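Exopolygalacturonase (PDB 2UVF) is a family 28 glycoside hydrolase that cleaves polygalacturonate, the backbone of pectin, from a chain end, probably in the periplasm. Local coordinates at residues Glu123-Phe128 with Pro145-Thr150; Gln39-Pro44 with Ile53-Lys58. All coordinates share one frame; numbering follows the deposited sequence.

Contact 1: Glu123-Phe128 with Pro145-Thr150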
ATOM      1  N   GLU A 123      24.367  16.704   9.653  1.00 54.28           N
ATOM      2  CA  GLU A 123      25.635  16.134   9.158  1.00 54.28           C
ATOM      3  C   GLU A 123      26.429  15.273  10.163  1.00 53.75           C
ATOM      4  O   GLU A 123      27.615  15.000   9.951  1.00 54.13           O
ATOM      5  CB  GLU A 123      26.521  17.265   8.629  1.00 54.41           C
ATOM      6  CG  GLU A 123      27.108  17.030   7.255  1.00 55.31           C
ATOM      7  CD  GLU A 123      27.208  18.316   6.457  1.00 56.54           C
ATOM      8  OE1 GLU A 123      26.703  19.365   6.939  1.00 55.86           O
ATOM      9  OE2 GLU A 123      27.778  18.272   5.348  1.00 56.83           O
ATOM     10  N   THR A 124      25.770  14.827  11.233  1.00 53.05           N
ATOM     11  CA  THR A 124      26.423  14.110  12.341  1.00 51.84           C
ATOM     12  C   THR A 124      26.193  12.595  12.278  1.00 51.61           C
ATOM     13  O   THR A 124      25.082  12.141  11.995  1.00 52.03           O
ATOM     14  CB  THR A 124      25.915  14.657  13.714  1.00 51.59           C
ATOM     15  OG1 THR A 124      26.015  16.086  13.736  1.00 49.55           O
ATOM     16  CG2 THR A 124      26.700  14.065  14.892  1.00 51.89           C
ATOM     17  N   SER A 125      27.246  11.820  12.532  1.00 51.12           N
ATOM     18  CA  SER A 125      27.134  10.362  12.659  1.00 50.47           C
ATOM     19  C   SER A 125      26.595   9.964  14.039  1.00 49.92           C
ATOM     20  O   SER A 125      26.933  10.600  15.046  1.00 49.47           O
ATOM     21  CB  SER A 125      28.488   9.689  12.442  1.00 50.49           C
ATOM     22  OG  SER A 125      28.691   9.353  11.084  1.00 51.72           O
ATOM     23  N   TYR A 126      25.760   8.919  14.064  1.00 48.92           N
ATOM     24  CA  TYR A 126      25.212   8.355  15.303  1.00 48.14           C
ATOM     25  C   TYR A 126      25.185   6.841  15.178  1.00 48.09           C
ATOM     26  O   TYR A 126      24.879   6.311  14.103  1.00 48.73           O
ATOM     27  CB  TYR A 126      23.793   8.857  15.569  1.00 47.26           C
ATOM     28  CG  TYR A 126      23.655  10.354  15.707  1.00 47.18           C
ATOM     29  CD1 TYR A 126      23.889  10.980  16.930  1.00 46.47           C
ATOM     30  CD2 TYR A 126      23.269  11.150  14.620  1.00 45.81           C
ATOM     31  CE1 TYR A 126      23.765  12.367  17.069  1.00 46.24           C
ATOM     32  CE2 TYR A 126      23.142  12.544  14.750  1.00 44.55           C
ATOM     33  CZ  TYR A 126      23.392  13.141  15.980  1.00 45.76           C
ATOM     34  OH  TYR A 126      23.268  14.507  16.147  1.00 45.84           O
ATOM     35  N   GLN A 127      25.517   6.148  16.263  1.00 47.61           N
ATOM     36  CA  GLN A 127      25.427   4.681  16.309  1.00 47.53           C
ATOM     37  C   GLN A 127      24.112   4.284  16.985  1.00 46.64           C
ATOM     38  O   GLN A 127      23.582   5.039  17.804  1.00 46.65           O
ATOM     39  CB  GLN A 127      26.653   4.084  17.020  1.00 48.01           C
ATOM     40  CG  GLN A 127      26.791   2.556  16.978  1.00 49.43           C
ATOM     41  CD  GLN A 127      26.441   1.878  18.313  1.00 51.54           C
ATOM     42  OE1 GLN A 127      26.698   0.685  18.497  1.00 53.09           O
ATOM     43  NE2 GLN A 127      25.865   2.637  19.245  1.00 51.73           N
ATOM     44  N   PHE A 128      23.579   3.119  16.616  1.00 45.43           N
ATOM     45  CA  PHE A 128      22.263   2.671  17.078  1.00 43.93           C
ATOM     46  C   PHE A 128      22.243   1.149  17.310  1.00 43.86           C
ATOM     47  O   PHE A 128      22.746   0.371  16.477  1.00 43.24           O
ATOM     48  CB  PHE A 128      21.165   3.036  16.055  1.00 43.09           C
ATOM     49  CG  PHE A 128      20.946   4.523  15.851  1.00 41.29           C
ATOM     50  CD1 PHE A 128      20.378   5.313  16.854  1.00 41.20           C
ATOM     51  CD2 PHE A 128      21.251   5.119  14.623  1.00 38.75           C
ATOM     52  CE1 PHE A 128      20.155   6.692  16.658  1.00 40.04           C
ATOM     53  CE2 PHE A 128      21.030   6.482  14.410  1.00 37.77           C
ATOM     54  CZ  PHE A 128      20.484   7.272  15.423  1.00 40.10           C
ATOM     55  N   PRO A 145      25.313  -3.207  15.677  1.00 53.03           N
ATOM     56  CA  PRO A 145      25.088  -1.772  15.569  1.00 52.60           C
ATOM     57  C   PRO A 145      24.959  -1.271  14.126  1.00 52.27           C
ATOM     58  O   PRO A 145      25.382  -1.947  13.179  1.00 52.26           O
ATOM     59  CB  PRO A 145      26.340  -1.171  16.223  1.00 52.77           C
ATOM     60  CG  PRO A 145      27.371  -2.205  16.115  1.00 52.65           C
ATOM     61  CD  PRO A 145      26.679  -3.528  16.136  1.00 52.72           C
ATOM     62  N   ILE A 146      24.349  -0.105  13.969  1.00 51.62           N
ATOM     63  CA  ILE A 146      24.455   0.634  12.728  1.00 51.60           C
ATOM     64  C   ILE A 146      24.883   2.060  13.039  1.00 51.47           C
ATOM     65  O   ILE A 146      24.498   2.637  14.064  1.00 51.55           O
ATOM     66  CB  ILE A 146      23.155   0.586  11.814  1.00 51.66           C
ATOM     67  CG1 ILE A 146      21.992   1.392  12.398  1.00 51.86           C
ATOM     68  CG2 ILE A 146      22.736  -0.851  11.495  1.00 51.15           C
ATOM     69  CD1 ILE A 146      20.978   1.801  11.335  1.00 51.88           C
ATOM     70  N   THR A 147      25.718   2.601  12.162  1.00 51.33           N
ATOM     71  CA  THR A 147      26.049   4.017  12.167  1.00 51.24           C
ATOM     72  C   THR A 147      25.259   4.641  11.028  1.00 50.85           C
ATOM     73  O   THR A 147      25.171   4.063   9.931  1.00 50.52           O
ATOM     74  CB  THR A 147      27.552   4.241  11.916  1.00 51.61           C
ATOM     75  OG1 THR A 147      28.286   3.093  12.368  1.00 51.92           O
ATOM     76  CG2 THR A 147      28.056   5.513  12.616  1.00 51.14           C
ATOM     77  N   ALA A 148      24.672   5.806  11.292  1.00 50.49           N
ATOM     78  CA  ALA A 148      23.950   6.542  10.268  1.00 50.50           C
ATOM     79  C   ALA A 148      24.145   8.042  10.438  1.00 50.94           C
ATOM     80  O   ALA A 148      24.091   8.577  11.553  1.00 50.57           O
ATOM     81  CB  ALA A 148      22.474   6.181  10.279  1.00 50.28           C
ATOM     82  N   LYS A 149      24.363   8.714   9.314  1.00 51.69           N
ATOM     83  CA  LYS A 149      24.631  10.139   9.315  1.00 52.57           C
ATOM     84  C   LYS A 149      23.428  10.929   8.811  1.00 52.66           C
ATOM     85  O   LYS A 149      22.863  10.619   7.758  1.00 52.92           O
ATOM     86  CB  LYS A 149      25.879  10.435   8.463  1.00 52.59           C
ATOM     87  CG  LYS A 149      26.548  11.784   8.740  1.00 52.77           C
ATOM     88  CD  LYS A 149      27.921  11.874   8.088  1.00 53.43           C
ATOM     89  CE  LYS A 149      27.841  12.253   6.608  1.00 55.89           C
ATOM     90  NZ  LYS A 149      27.710  13.728   6.404  1.00 57.18           N
ATOM     91  N   THR A 150      23.048  11.954   9.570  1.00 52.93           N
ATOM     92  CA  THR A 150      22.077  12.946   9.113  1.00 53.24           C
ATOM     93  C   THR A 150      22.571  13.638   7.831  1.00 53.92           C
ATOM     94  O   THR A 150      23.732  13.483   7.431  1.00 54.22           O
ATOM     95  CB  THR A 150      21.773  14.011  10.209  1.00 53.37           C
ATOM     96  OG1 THR A 150      22.995  14.536  10.751  1.00 52.39           O
ATOM     97  CG2 THR A 150      20.926  13.407  11.338  1.00 52.85           C
TER

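Contact 2: Gln39-Pro44 with Ile53-Lys58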
ATOM      1  N   GLN A  39      17.349  -8.798  14.464  1.00 52.81           N
ATOM      2  CA  GLN A  39      18.045  -8.849  13.182  1.00 52.40           C
ATOM      3  C   GLN A  39      17.716  -7.655  12.308  1.00 51.13           C
ATOM      4  O   GLN A  39      16.566  -7.215  12.238  1.00 51.08           O
ATOM      5  CB  GLN A  39      17.724 -10.146  12.429  1.00 52.27           C
ATOM      6  CG  GLN A  39      18.234 -11.399  13.104  1.00 53.60           C
ATOM      7  CD  GLN A  39      17.829 -12.679  12.380  1.00 54.29           C
ATOM      8  OE1 GLN A  39      17.269 -12.646  11.267  1.00 56.59           O
ATOM      9  NE2 GLN A  39      18.115 -13.825  13.012  1.00 55.34           N
ATOM     10  N   GLN A  40      18.754  -7.131  11.666  1.00 49.97           N
ATOM     11  CA  GLN A  40      18.653  -6.168  10.565  1.00 48.87           C
ATOM     12  C   GLN A  40      18.108  -4.786  10.924  1.00 47.68           C
ATOM     13  O   GLN A  40      17.264  -4.249  10.207  1.00 47.59           O
ATOM     14  CB  GLN A  40      17.907  -6.781   9.366  1.00 48.56           C
ATOM     15  CG  GLN A  40      18.484  -8.127   8.939  1.00 49.79           C
ATOM     16  CD  GLN A  40      17.775  -8.747   7.751  1.00 50.16           C
ATOM     17  OE1 GLN A  40      17.336  -8.048   6.830  1.00 53.45           O
ATOM     18  NE2 GLN A  40      17.674 -10.070   7.759  1.00 49.93           N
ATOM     19  N   LEU A  41      18.614  -4.197  12.008  1.00 46.29           N
ATOM     20  CA  LEU A  41      18.346  -2.794  12.282  1.00 45.26           C
ATOM     21  C   LEU A  41      18.830  -2.046  11.050  1.00 44.59           C
ATOM     22  O   LEU A  41      19.861  -2.405  10.484  1.00 44.99           O
ATOM     23  CB  LEU A  41      19.073  -2.307  13.543  1.00 45.23           C
ATOM     24  CG  LEU A  41      19.002  -0.800  13.853  1.00 45.77           C
ATOM     25  CD1 LEU A  41      17.570  -0.360  14.157  1.00 45.92           C
ATOM     26  CD2 LEU A  41      19.934  -0.396  14.990  1.00 45.01           C
ATOM     27  N   GLN A  42      18.084  -1.036  10.615  1.00 43.40           N
ATOM     28  CA  GLN A  42      18.432  -0.307   9.399  1.00 42.60           C
ATOM     29  C   GLN A  42      17.705   1.019   9.328  1.00 41.86           C
ATOM     30  O   GLN A  42      16.713   1.225  10.014  1.00 42.04           O
ATOM     31  CB  GLN A  42      18.089  -1.141   8.158  1.00 42.86           C
ATOM     32  CG  GLN A  42      16.593  -1.314   7.953  1.00 42.50           C
ATOM     33  CD  GLN A  42      16.246  -2.438   7.028  1.00 42.09           C
ATOM     34  OE1 GLN A  42      15.917  -2.205   5.869  1.00 42.15           O
ATOM     35  NE2 GLN A  42      16.302  -3.671   7.529  1.00 42.04           N
ATOM     36  N   VAL A  43      18.222   1.919   8.507  1.00 40.94           N
ATOM     37  CA  VAL A  43      17.491   3.113   8.109  1.00 40.09           C
ATOM     38  C   VAL A  43      16.822   2.762   6.780  1.00 39.62           C
ATOM     39  O   VAL A  43      17.512   2.343   5.843  1.00 39.78           O
ATOM     40  CB  VAL A  43      18.416   4.348   7.929  1.00 39.99           C
ATOM     41  CG1 VAL A  43      17.599   5.609   7.655  1.00 39.36           C
ATOM     42  CG2 VAL A  43      19.289   4.545   9.162  1.00 39.85           C
ATOM     43  N   PRO A  44      15.475   2.853   6.717  1.00 38.77           N
ATOM     44  CA  PRO A  44      14.791   2.738   5.428  1.00 38.33           C
ATOM     45  C   PRO A  44      15.256   3.841   4.478  1.00 37.91           C
ATOM     46  O   PRO A  44      15.631   4.931   4.925  1.00 37.11           O
ATOM     47  CB  PRO A  44      13.303   2.922   5.795  1.00 38.56           C
ATOM     48  CG  PRO A  44      13.226   2.558   7.246  1.00 38.09           C
ATOM     49  CD  PRO A  44      14.527   3.025   7.832  1.00 38.21           C
ATOM     50  N   ILE A  53      16.329  10.660  12.056  1.00 42.29           N
ATOM     51  CA  ILE A  53      16.594   9.382  11.398  1.00 41.21           C
ATOM     52  C   ILE A  53      15.484   8.416  11.829  1.00 40.29           C
ATOM     53  O   ILE A  53      15.089   8.408  13.002  1.00 40.47           O
ATOM     54  CB  ILE A  53      18.012   8.824  11.772  1.00 41.39           C
ATOM     55  CG1 ILE A  53      19.114   9.794  11.306  1.00 41.26           C
ATOM     56  CG2 ILE A  53      18.240   7.400  11.204  1.00 40.68           C
ATOM     57  CD1 ILE A  53      20.494   9.590  11.980  1.00 41.25           C
ATOM     58  N   VAL A  54      14.969   7.638  10.872  1.00 38.57           N
ATOM     59  CA  VAL A  54      14.006   6.560  11.139  1.00 36.91           C
ATOM     60  C   VAL A  54      14.718   5.195  11.116  1.00 36.10           C
ATOM     61  O   VAL A  54      15.429   4.873  10.161  1.00 35.59           O
ATOM     62  CB  VAL A  54      12.815   6.571  10.119  1.00 36.37           C
ATOM     63  CG1 VAL A  54      11.754   5.521  10.484  1.00 36.57           C
ATOM     64  CG2 VAL A  54      12.166   7.946  10.038  1.00 35.99           C
ATOM     65  N   LEU A  55      14.510   4.401  12.166  1.00 35.11           N
ATOM     66  CA  LEU A  55      15.047   3.039  12.255  1.00 34.55           C
ATOM     67  C   LEU A  55      13.958   1.975  12.139  1.00 34.03           C
ATOM     68  O   LEU A  55      12.853   2.146  12.651  1.00 33.49           O
ATOM     69  CB  LEU A  55      15.783   2.835  13.587  1.00 35.50           C
ATOM     70  CG  LEU A  55      16.923   3.774  14.008  1.00 36.03           C
ATOM     71  CD1 LEU A  55      17.122   3.701  15.533  1.00 37.35           C
ATOM     72  CD2 LEU A  55      18.209   3.470  13.254  1.00 36.75           C
ATOM     73  N   VAL A  56      14.278   0.876  11.461  1.00 33.29           N
ATOM     74  CA  VAL A  56      13.416  -0.300  11.421  1.00 32.49           C
ATOM     75  C   VAL A  56      14.259  -1.551  11.581  1.00 32.98           C
ATOM     76  O   VAL A  56      15.473  -1.507  11.418  1.00 33.08           O
ATOM     77  CB  VAL A  56      12.553  -0.401  10.117  1.00 32.51           C
ATOM     78  CG1 VAL A  56      11.692   0.844   9.912  1.00 29.89           C
ATOM     79  CG2 VAL A  56      13.408  -0.686   8.914  1.00 30.57           C
ATOM     80  N   TRP A  57      13.612  -2.669  11.886  1.00 32.94           N
ATOM     81  CA  TRP A  57      14.304  -3.922  12.141  1.00 34.03           C
ATOM     82  C   TRP A  57      13.313  -5.026  11.956  1.00 34.94           C
ATOM     83  O   TRP A  57      12.104  -4.781  12.035  1.00 35.22           O
ATOM     84  CB  TRP A  57      14.869  -3.977  13.589  1.00 33.20           C
ATOM     85  CG  TRP A  57      13.829  -3.768  14.650  1.00 32.17           C
ATOM     86  CD1 TRP A  57      13.052  -4.730  15.246  1.00 32.25           C
ATOM     87  CD2 TRP A  57      13.434  -2.512  15.235  1.00 31.72           C
ATOM     88  NE1 TRP A  57      12.191  -4.145  16.153  1.00 32.06           N
ATOM     89  CE2 TRP A  57      12.413  -2.791  16.177  1.00 31.49           C
ATOM     90  CE3 TRP A  57      13.840  -1.180  15.052  1.00 30.75           C
ATOM     91  CZ2 TRP A  57      11.790  -1.785  16.930  1.00 32.23           C
ATOM     92  CZ3 TRP A  57      13.214  -0.175  15.812  1.00 32.09           C
ATOM     93  CH2 TRP A  57      12.204  -0.488  16.737  1.00 31.12           C
ATOM     94  N   LYS A  58      13.821  -6.233  11.730  1.00 36.39           N
ATOM     95  CA  LYS A  58      13.005  -7.448  11.745  1.00 38.37           C
ATOM     96  C   LYS A  58      12.558  -7.932  13.140  1.00 39.49           C
ATOM     97  O   LYS A  58      13.349  -8.010  14.102  1.00 40.17           O
ATOM     98  CB  LYS A  58      13.725  -8.577  11.013  1.00 37.88           C
ATOM     99  CG  LYS A  58      13.794  -8.357   9.501  1.00 39.17           C
ATOM    100  CD  LYS A  58      14.458  -9.532   8.754  1.00 39.94           C
ATOM    101  CE  LYS A  58      13.621 -10.813   8.772  1.00 41.38           C
ATOM    102  NZ  LYS A  58      12.311 -10.624   8.108  1.00 43.35           N
TER
HETATM  103  O   HOH W   1      14.696 -10.382  14.791  1.00 34.30           O

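Contact 1: Glu123-Phe128 with Pro145-Thr150
The last hairpin of the fibronectin type III domain pairs Thr124-Phe128 with Ile146-Thr150, and it illustrates how a side-chain hydroxyl can complete the end of an antiparallel ladder. Tyr126 and Ala148 bond each other in both directions, Ala148 N to Tyr126 O at 2.9 Å being the straighter bond (162° at the hydrogen). Phe128 and Ile146 repeat the pattern. At the far end Thr150 N still reaches Thr124 O (3.2 Å), but the return bond comes from Thr124 N to the hydroxyl OG1 of Thr150 (2.8 Å). With chi1 at 49°, that OG1 sits between its own backbone N and carbonyl carbon; it also bonds Lys121 O, which fixes its rotation. Thr150 CG2 meets the edge of the Tyr126 ring at CE2 (4.2 Å), and the Tyr126 hydroxyl bonds Lys121 N, the tyrosine corner familiar from this fold. Farther along the same face, Phe128 packs CB on Ile146 CG1 (4.1 Å) and brings its ring edge to Ala148 CB. On the face of Ser125 and Gln127, the Lys149 side chain runs alongside that of Glu123, Lys149 NZ coming to 3.5 Å from Glu123 CG, while the charged ends stay apart. Strand 146-149 borders the four-stranded sheet, strand 66-73 flanks 125-134, and strands 39-42 and 53-58 lie against Phe128 and Ile146.

Contact 2: Gln39-Pro44 with Ile53-Lys58
Strands 39-42 and 53-58 run almost exactly antiparallel, at 170°, with Gln42 and Val56 as a hydrogen-bonded pair: Val56 N gives a nearly straight bond to Gln42 O (2.9 Å), and Gln42 N gives a more bent one to Val56 O. Regular pairing lapses at Gln40, whose backbone takes a left-handed conformation (phi 67°); beyond it Lys58 N still bonds Gln39 O, and a water accepts from Gln39 N and donates to Lys58 O. The side chain of Gln42 bridges this irregular stretch. Its CG lies between the backbone N and the carbonyl carbon (chi1 68°), and from there the chain extends so that Gln42 NE2 turns back to Gln40 O (2.9 Å), which lies in the plane of the Gln42 amide. Gln42 CG also presses on Val56 CG2 at 3.4 Å. Pro44, which has no N-H to offer, brings its ring CD close to Val54 O and its CG to Val56 CG1 (3.5 Å). Gln40 and Lys58 lie side by side, the amide against the lysine CD. The opposite face is apolar: Leu41 crosses Leu55 with CD1 on CB (3.7 Å), and the same Leu41 methyl reaches Trp57 CE3 at 3.9 Å. Farther on, Val43 meets Ile53 nearly at a right angle, CG2 to CG2 (3.7 Å). Strand 114-117 continues the sheet beyond 53-58. Phe128, Val130 and Ile146 of the second sheet cover the face of Leu41, Leu55 and Trp57, whereas Met392 and Phe394 of strand 391-394, in the catalytic beta-helix, pack against Gln42, Pro44, Val54 and Val56.

The two hairpins belong to opposing sheets of one beta-sandwich, and their centres lie about 12 Å apart. Contact 1 is largely a surface pairing with a regular backbone ladder, finished by a threonine hydroxyl, with a tyrosine corner tying the strand to the preceding loop. Contact 2 is more buried, has an interrupted ladder and relies more on apolar side chains, as suits a sheet that also rests on the beta-helix. Their inner faces share the sandwich core: Leu41 CD2 touches Phe128 O (3.3 Å), Leu55 CD2 meets Phe128 CD2 (3.7 Å), and Val43 CG2 packs on Ala148 CB. The outer faces differ: Ser125 and Lys149 are exposed on contact 1, Val54 and Val56 buried on contact 2.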